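Local structure of beta-hydroxyacid dehydrogenase, 3-hydroxyisobutyrate dehydrogenase (Saccharomonospora xinjiangensis XJ-54, 6GRL) at residues A[238-244]-A[296-300]; A[251-255]-A[282-286]; A[258-262]-A[275-279]. The protein probably acts as an NADP-dependent imine reductase, an oxidoreductase that reduces imines with S-selectivity and is associated with reductive amination. All coordinates share one frame; numbering follows the deposited sequence. Where two conformers were deposited one is given.

Interaction 1. Residues A[238-244]-A[296-300]; sequences AIGSGEY and SSLFE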
loop_
_atom_site.group_PDB
_atom_site.type_symbol
_atom_site.label_atom_id
_atom_site.label_comp_id
_atom_site.label_asym_id
_atom_site.label_seq_id
_atom_site.Cartn_x
_atom_site.Cartn_y
_atom_site.Cartn_z
ATOM N N ALA A 238 22.918 -1.146 3.858
ATOM C CA ALA A 238 23.800 -1.935 4.712
ATOM C C ALA A 238 23.252 -3.340 4.923
ATOM O O ALA A 238 24.013 -4.313 4.950
ATOM C CB ALA A 238 24.001 -1.228 6.053
ATOM N N ILE A 239 21.931 -3.462 5.068
ATOM C CA ILE A 239 21.319 -4.772 5.265
ATOM C C ILE A 239 21.411 -5.605 3.992
ATOM O O ILE A 239 21.713 -6.804 4.039
ATOM C CB ILE A 239 19.863 -4.605 5.735
ATOM C CG1 ILE A 239 19.825 -4.154 7.197
ATOM C CG2 ILE A 239 19.080 -5.893 5.534
ATOM C CD1 ILE A 239 18.469 -3.653 7.647
ATOM N N GLY A 240 21.160 -4.986 2.837
ATOM C CA GLY A 240 21.205 -5.723 1.586
ATOM C C GLY A 240 22.592 -6.214 1.222
ATOM O O GLY A 240 22.732 -7.213 0.510
ATOM N N SER A 241 23.632 -5.531 1.700
ATOM C CA SER A 241 25.004 -5.908 1.394
ATOM C C SER A 241 25.690 -6.671 2.517
ATOM O O SER A 241 26.689 -7.353 2.261
ATOM C CB SER A 241 25.837 -4.663 1.062
ATOM O OG SER A 241 26.038 -3.863 2.214
ATOM N N GLY A 242 25.184 -6.578 3.746
ATOM C CA GLY A 242 25.816 -7.218 4.878
ATOM C C GLY A 242 26.969 -6.449 5.485
ATOM O O GLY A 242 27.596 -6.949 6.428
ATOM N N GLU A 243 27.273 -5.257 4.975
ATOM C CA GLU A 243 28.339 -4.418 5.518
ATOM C C GLU A 243 27.720 -3.493 6.558
ATOM O O GLU A 243 27.056 -2.511 6.217
ATOM C CB GLU A 243 29.028 -3.635 4.407
ATOM C CG GLU A 243 29.643 -4.506 3.324
ATOM C CD GLU A 243 30.913 -5.193 3.783
ATOM O OE1 GLU A 243 31.023 -6.424 3.599
ATOM O OE2 GLU A 243 31.799 -4.504 4.329
ATOM N N TYR A 244 27.937 -3.807 7.831
ATOM C CA TYR A 244 27.327 -3.085 8.938
ATOM C C TYR A 244 28.366 -2.209 9.623
ATOM O O TYR A 244 29.479 -2.663 9.909
ATOM C CB TYR A 244 26.706 -4.056 9.944
ATOM C CG TYR A 244 25.552 -4.858 9.386
ATOM C CD1 TYR A 244 24.380 -4.234 8.977
ATOM C CD2 TYR A 244 25.634 -6.240 9.269
ATOM C CE1 TYR A 244 23.322 -4.963 8.467
ATOM C CE2 TYR A 244 24.581 -6.978 8.759
ATOM C CZ TYR A 244 23.428 -6.333 8.361
ATOM O OH TYR A 244 22.375 -7.062 7.853
ATOM N N SER A 296 21.434 -1.180 12.187
ATOM C CA SER A 296 20.963 -1.997 11.075
ATOM C C SER A 296 21.395 -3.452 11.218
ATOM O O SER A 296 20.731 -4.349 10.687
ATOM C CB SER A 296 21.464 -1.422 9.750
ATOM O OG SER A 296 22.879 -1.432 9.688
ATOM N N SER A 297 22.488 -3.706 11.941
ATOM C CA SER A 297 22.965 -5.073 12.121
ATOM C C SER A 297 22.031 -5.906 12.988
ATOM O O SER A 297 22.121 -7.138 12.965
ATOM C CB SER A 297 24.369 -5.067 12.727
ATOM O OG SER A 297 24.340 -4.664 14.085
ATOM N N LEU A 298 21.138 -5.268 13.750
ATOM C CA LEU A 298 20.167 -6.019 14.535
ATOM C C LEU A 298 19.210 -6.809 13.652
ATOM O O LEU A 298 18.561 -7.742 14.139
ATOM C CB LEU A 298 19.381 -5.074 15.445
ATOM C CG LEU A 298 20.231 -4.245 16.413
ATOM C CD1 LEU A 298 19.357 -3.309 17.234
ATOM C CD2 LEU A 298 21.063 -5.144 17.320
ATOM N N PHE A 299 19.113 -6.456 12.368
ATOM C CA PHE A 299 18.284 -7.221 11.444
ATOM C C PHE A 299 18.758 -8.664 11.331
ATOM O O PHE A 299 17.954 -9.560 11.048
ATOM C CB PHE A 299 18.284 -6.550 10.072
ATOM C CG PHE A 299 17.266 -7.107 9.124
ATOM C CD1 PHE A 299 15.915 -6.882 9.327
ATOM C CD2 PHE A 299 17.660 -7.849 8.023
ATOM C CE1 PHE A 299 14.974 -7.397 8.451
ATOM C CE2 PHE A 299 16.726 -8.360 7.141
ATOM C CZ PHE A 299 15.380 -8.134 7.357
ATOM N N GLU A 300 20.052 -8.909 11.556
ATOM C CA GLU A 300 20.566 -10.273 11.506
ATOM C C GLU A 300 19.982 -11.137 12.617
ATOM O O GLU A 300 19.905 -12.362 12.471
ATOM C CB GLU A 300 22.092 -10.263 11.590
ATOM C CG GLU A 300 22.771 -9.552 10.433
ATOM C CD GLU A 300 22.594 -10.281 9.115
ATOM O OE1 GLU A 300 22.602 -11.530 9.116
ATOM O OE2 GLU A 300 22.443 -9.603 8.077
#
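Tyr244 OH donates a short hydrogen bond of 2.6 Å to OE2 of Glu300, entering on the anti lone pair, the side away from the other carboxylate oxygen. The glutamate chain bends at chi2 (-67°), which brings its carboxylate to the phenol end with the ring and carboxylate planes 60° apart; OE2 itself lies at the ring edge, in plane. Over one face of the same ring sits the backbone of Ser297, whose CA is 3.6 Å from the ring centroid in a CH-pi contact close to the ring normal. Gly242 C lies above the opposite face, toward its rim. Near the ring plane, Ser296 OG comes to 3.3 Å from Tyr244 CD1. Beside the tyrosine, Ile239 and Phe299 cross at about a right angle, with Ile239 CG2 3.5 Å from Phe299 CD2 in an oblique approach. Ser297 OG turns to Gly294 O, and Ser296 N is held by Asp247 OD2. The contact therefore joins the C-terminal end of helix 229-241, and the turn through Gly242 that leaves it, to the 3-10 turn at 296-297 and the short, weakly bonded helix that follows, with Ser297 and Glu300 also touching Arg285 of helix 273-287.

Interaction 2. Residues A[251-255]-A[282-286]; sequences LRVQA and MDQRI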
loop_
_atom_site.group_PDB
_atom_site.type_symbol
_atom_site.label_atom_id
_atom_site.label_comp_id
_atom_site.label_asym_id
_atom_site.label_seq_id
_atom_site.Cartn_x
_atom_site.Cartn_y
_atom_site.Cartn_z
ATOM N N LEU A 251 27.124 0.014 18.668
ATOM C CA LEU A 251 26.050 -0.600 19.441
ATOM C C LEU A 251 26.317 -0.518 20.937
ATOM O O LEU A 251 25.372 -0.478 21.733
ATOM C CB LEU A 251 25.857 -2.052 19.010
ATOM C CG LEU A 251 25.029 -2.220 17.735
ATOM C CD1 LEU A 251 25.028 -3.665 17.289
ATOM C CD2 LEU A 251 23.607 -1.718 17.949
ATOM N N ARG A 252 27.591 -0.495 21.339
ATOM C CA ARG A 252 27.912 -0.339 22.753
ATOM C C ARG A 252 27.437 1.011 23.276
ATOM O O ARG A 252 26.901 1.102 24.386
ATOM C CB ARG A 252 29.416 -0.501 22.970
ATOM C CG ARG A 252 29.881 -1.946 23.036
ATOM C CD ARG A 252 31.391 -2.035 23.197
ATOM N NE ARG A 252 32.046 -2.468 21.966
ATOM C CZ ARG A 252 32.256 -3.739 21.640
ATOM N NH1 ARG A 252 31.866 -4.709 22.455
ATOM N NH2 ARG A 252 32.858 -4.041 20.497
ATOM N N VAL A 253 27.624 2.069 22.486
ATOM C CA VAL A 253 27.161 3.393 22.889
ATOM C C VAL A 253 25.639 3.451 22.887
ATOM O O VAL A 253 25.023 4.013 23.802
ATOM C CB VAL A 253 27.774 4.469 21.973
ATOM C CG1 VAL A 253 27.107 5.816 22.205
ATOM C CG2 VAL A 253 29.275 4.566 22.202
ATOM N N GLN A 254 25.005 2.864 21.868
ATOM C CA GLN A 254 23.548 2.913 21.783
ATOM C C GLN A 254 22.897 2.105 22.898
ATOM O O GLN A 254 21.855 2.504 23.430
ATOM C CB GLN A 254 23.081 2.410 20.417
ATOM C CG GLN A 254 23.769 3.062 19.227
ATOM C CD GLN A 254 23.070 2.766 17.911
ATOM O OE1 GLN A 254 21.870 2.488 17.877
ATOM N NE2 GLN A 254 23.826 2.810 16.819
ATOM N N ALA A 255 23.491 0.964 23.262
ATOM C CA ALA A 255 22.895 0.122 24.296
ATOM C C ALA A 255 22.875 0.832 25.643
ATOM O O ALA A 255 21.881 0.765 26.374
ATOM C CB ALA A 255 23.647 -1.204 24.397
ATOM N N MET A 282 20.254 -5.285 21.134
ATOM C CA MET A 282 21.581 -4.678 21.154
ATOM C C MET A 282 22.531 -5.461 22.049
ATOM O O MET A 282 23.683 -5.710 21.675
ATOM C CB MET A 282 21.487 -3.229 21.625
ATOM C CG MET A 282 20.904 -2.277 20.604
ATOM S SD MET A 282 20.808 -0.611 21.271
ATOM C CE MET A 282 20.217 0.291 19.840
ATOM N N ASP A 283 22.067 -5.855 23.237
ATOM C CA ASP A 283 22.923 -6.596 24.157
ATOM C C ASP A 283 23.338 -7.937 23.564
ATOM O O ASP A 283 24.473 -8.386 23.760
ATOM C CB ASP A 283 22.212 -6.798 25.495
ATOM C CG ASP A 283 22.080 -5.511 26.287
ATOM O OD1 ASP A 283 22.774 -4.529 25.952
ATOM O OD2 ASP A 283 21.290 -5.485 27.254
ATOM N N GLN A 284 22.432 -8.588 22.831
ATOM C CA GLN A 284 22.772 -9.866 22.215
ATOM C C GLN A 284 23.795 -9.688 21.100
ATOM O O GLN A 284 24.755 -10.462 21.003
ATOM C CB GLN A 284 21.509 -10.545 21.685
ATOM C CG GLN A 284 21.751 -11.924 21.095
ATOM C CD GLN A 284 22.312 -12.902 22.111
ATOM O OE1 GLN A 284 21.858 -12.957 23.255
ATOM N NE2 GLN A 284 23.308 -13.679 21.699
ATOM N N ARG A 285 23.612 -8.670 20.255
ATOM C CA ARG A 285 24.558 -8.429 19.170
ATOM C C ARG A 285 25.930 -8.042 19.708
ATOM O O ARG A 285 26.958 -8.412 19.128
ATOM C CB ARG A 285 24.018 -7.345 18.237
ATOM C CG ARG A 285 24.809 -7.178 16.950
ATOM C CD ARG A 285 24.549 -8.311 15.974
ATOM N NE ARG A 285 25.229 -8.087 14.701
ATOM C CZ ARG A 285 25.350 -9.003 13.747
ATOM N NH1 ARG A 285 24.838 -10.214 13.918
ATOM N NH2 ARG A 285 25.986 -8.709 12.621
ATOM N N ILE A 286 25.969 -7.300 20.817
ATOM C CA ILE A 286 27.246 -6.981 21.449
ATOM C C ILE A 286 27.881 -8.238 22.029
ATOM O O ILE A 286 29.091 -8.460 21.891
ATOM C CB ILE A 286 27.051 -5.897 22.525
ATOM C CG1 ILE A 286 26.709 -4.556 21.876
ATOM C CG2 ILE A 286 28.297 -5.770 23.393
ATOM C CD1 ILE A 286 26.104 -3.558 22.834
HETATM O O HOH W 1 31.256 -6.833 20.922
#
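Leu251 and Met282 cross obliquely, Leu251 CD2 resting 3.8 Å from Met282 CG. The other leucine methyl, CD1, reaches the aliphatic root of Arg285 and meets CG at 3.5 Å. Arg285 starts toward the partner helix but bends at chi2 (74°), which carries its guanidinium away to where NH2 is hydrogen-bonded to Gln293 OE1, leaving the methylenes for the leucine. Met282 runs extended beyond CG and passes its thioether over the backbone of Ala255. Its terminal CE arrives at Gln254 at about a right angle to that side chain, 3.4 Å from OE1, while Gln254 NE2 is bonded to Gly249 O. These side chains line the interface of two antiparallel helices, 251-267 and 273-287, in the all-helical C-terminal domain of this reductive aminase-like family; the local axes approach to 9.5 Å at an angle of 150°. Ala255 and Met282 mark the closest backbone approach, 5.9 Å between their CA atoms, and Ala255 CB receives Ile286 CD1 at 3.7 Å. The same Ile286 methyl also lies close to the carbonyl of Leu251. The CG2 branch of Ile286 points instead to Arg252, approaching the guanidinium obliquely. Arg252 begins away from helix 273-287 and returns through a bend at chi3 (-107°); in the conformer described here, one of two, a water accepts from Arg252 NH1 (2.7 Å) and donates to Ile286 O (2.9 Å). Asp283 brings OD1 near Ala255 CB.

Interaction 3. Residues A[258-262]-A[275-279]; sequences MDDLI and MREVK
Met258 and Ile262 both press on Met275, and here the packing is tight. In Met258, bends at chi2 and chi3 turn the terminal methyl to the backbone of segment 275-279: CE lies 3.3 Å from Met275 O and 3.7 Å from Met275 SD, the two methionine side chains crossing at about a right angle. The same methyl also meets Val278 CB. One turn along, Ile262 holds its longer branch on the side of its own backbone N (chi1 -63°); this sets CG1 against Met275 CB at 3.8 Å and brings CD1 against both Met275 O and Lys279 CB. The aliphatic part of Lys279 completes this apolar layer, its CD 3.8 Å from Met258 CB.

Ile262 CG2 marks the transition from the packed part to the polar margin: it lies over one face of the Arg276 guanidinium, offset toward the rim and 3.8 Å from Arg276 NE, while NE itself forms a salt bridge with Glu266. The loose side is the pair Asp259 and Lys279, which do not touch through their charged atoms: Asp259 OD1 and Lys279 NZ are 4.9 Å apart. A water spans them instead, donating to Asp259 OD1 at 2.6 Å and accepting from Lys279 NZ in a weak bond, and the lysine finds its direct partner in a salt bridge to Asp283 OD2. Asp259 is exposed, and solvent probably weakens its attraction to Lys279.

With local axes 9.4 Å apart and running at 159° to each other, helices 251-267 and 273-287 form an antiparallel helical hairpin, closed by the short connection between them, within the helical C-terminal domain of the reductive aminase-like family.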
loop_
_atom_site.group_PDB
_atom_site.type_symbol
_atom_site.label_atom_id
_atom_site.label_comp_id
_atom_site.label_asym_id
_atom_site.label_seq_id
_atom_site.Cartn_x
_atom_site.Cartn_y
_atom_site.Cartn_z
ATOM N N MET A 258 20.114 3.191 25.558
ATOM C CA MET A 258 18.807 2.554 25.677
ATOM C C MET A 258 18.424 2.343 27.136
ATOM O O MET A 258 17.270 2.564 27.520
ATOM C CB MET A 258 18.799 1.223 24.925
ATOM C CG MET A 258 18.880 1.357 23.413
ATOM S SD MET A 258 17.598 2.416 22.720
ATOM C CE MET A 258 16.128 1.531 23.224
ATOM N N ASP A 259 19.378 1.911 27.964
ATOM C CA ASP A 259 19.087 1.726 29.381
ATOM C C ASP A 259 18.664 3.038 30.030
ATOM O O ASP A 259 17.769 3.058 30.884
ATOM C CB ASP A 259 20.301 1.136 30.098
ATOM C CG ASP A 259 19.972 0.661 31.498
ATOM O OD1 ASP A 259 19.222 -0.330 31.625
ATOM O OD2 ASP A 259 20.462 1.275 32.469
ATOM N N ASP A 260 19.293 4.146 29.631
ATOM C CA ASP A 260 18.881 5.452 30.134
ATOM C C ASP A 260 17.478 5.806 29.658
ATOM O O ASP A 260 16.701 6.419 30.400
ATOM C CB ASP A 260 19.881 6.520 29.692
ATOM C CG ASP A 260 21.282 6.250 30.200
ATOM O OD1 ASP A 260 21.417 5.612 31.265
ATOM O OD2 ASP A 260 22.248 6.674 29.532
ATOM N N LEU A 261 17.141 5.431 28.422
ATOM C CA LEU A 261 15.797 5.680 27.907
ATOM C C LEU A 261 14.759 4.878 28.678
ATOM O O LEU A 261 13.709 5.407 29.061
ATOM C CB LEU A 261 15.734 5.340 26.417
ATOM C CG LEU A 261 16.509 6.240 25.454
ATOM C CD1 LEU A 261 16.573 5.612 24.071
ATOM C CD2 LEU A 261 15.872 7.613 25.386
ATOM N N ILE A 262 15.037 3.594 28.912
ATOM C CA ILE A 262 14.086 2.736 29.613
ATOM C C ILE A 262 13.886 3.219 31.043
ATOM O O ILE A 262 12.755 3.288 31.539
ATOM C CB ILE A 262 14.561 1.272 29.572
ATOM C CG1 ILE A 262 14.610 0.762 28.131
ATOM C CG2 ILE A 262 13.663 0.394 30.431
ATOM C CD1 ILE A 262 15.507 -0.444 27.944
ATOM N N MET A 275 11.393 -0.163 23.538
ATOM C CA MET A 275 12.705 0.238 24.036
ATOM C C MET A 275 13.418 -0.931 24.705
ATOM O O MET A 275 14.618 -1.142 24.489
ATOM C CB MET A 275 12.567 1.418 24.999
ATOM C CG MET A 275 11.929 2.655 24.371
ATOM S SD MET A 275 12.868 3.338 22.986
ATOM C CE MET A 275 11.934 2.734 21.581
ATOM N N ARG A 276 12.693 -1.712 25.511
ATOM C CA ARG A 276 13.286 -2.902 26.113
ATOM C C ARG A 276 13.611 -3.955 25.063
ATOM O O ARG A 276 14.609 -4.674 25.194
ATOM C CB ARG A 276 12.350 -3.482 27.173
ATOM C CG ARG A 276 12.382 -2.730 28.493
ATOM C CD ARG A 276 11.629 -3.472 29.586
ATOM N NE ARG A 276 11.836 -2.853 30.894
ATOM C CZ ARG A 276 12.824 -3.171 31.727
ATOM N NH1 ARG A 276 13.704 -4.106 31.395
ATOM N NH2 ARG A 276 12.931 -2.552 32.895
ATOM N N GLU A 277 12.787 -4.064 24.019
ATOM C CA GLU A 277 13.068 -5.021 22.954
ATOM C C GLU A 277 14.340 -4.650 22.203
ATOM O O GLU A 277 15.168 -5.520 21.907
ATOM C CB GLU A 277 11.878 -5.102 21.997
ATOM C CG GLU A 277 12.141 -5.908 20.737
ATOM C CD GLU A 277 11.082 -5.686 19.675
ATOM O OE1 GLU A 277 9.894 -5.956 19.953
ATOM O OE2 GLU A 277 11.435 -5.243 18.563
ATOM N N VAL A 278 14.517 -3.363 21.894
ATOM C CA VAL A 278 15.716 -2.919 21.191
ATOM C C VAL A 278 16.952 -3.138 22.055
ATOM O O VAL A 278 18.005 -3.564 21.562
ATOM C CB VAL A 278 15.571 -1.444 20.772
ATOM C CG1 VAL A 278 16.891 -0.903 20.258
ATOM C CG2 VAL A 278 14.492 -1.301 19.715
ATOM N N LYS A 279 16.842 -2.860 23.357
ATOM C CA LYS A 279 17.980 -3.045 24.253
ATOM C C LYS A 279 18.408 -4.506 24.309
ATOM O O LYS A 279 19.608 -4.810 24.305
ATOM C CB LYS A 279 17.634 -2.530 25.650
ATOM C CG LYS A 279 18.695 -2.809 26.704
ATOM C CD LYS A 279 19.984 -2.061 26.412
ATOM C CE LYS A 279 20.829 -1.907 27.671
ATOM N NZ LYS A 279 21.221 -3.215 28.262
HETATM O O HOH W 2 19.004 -2.596 30.470
#

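In the fold
Interactions 2 and 3 are successive levels of one interface, both made by helices 251-267 and 273-287, with centres about 10 Å apart. They meet where Met282 SD lies 3.5 Å from Met258 CG and where Ala255 O lies 3.2 Å from Lys279 CE. Interaction 1 closes a larger loop of chain that contains both. Its centre is about 14 Å from that of interaction 2, and the two touch through Ser297 OG, 3.4 Å from Leu251 CD1, and through Glu300 against Arg285. Interaction 3 lies farther off, about 21 Å between centres. All three belong to the helical C-terminal domain, and their centres lie about 25 to 33 Å from the centre of the chain.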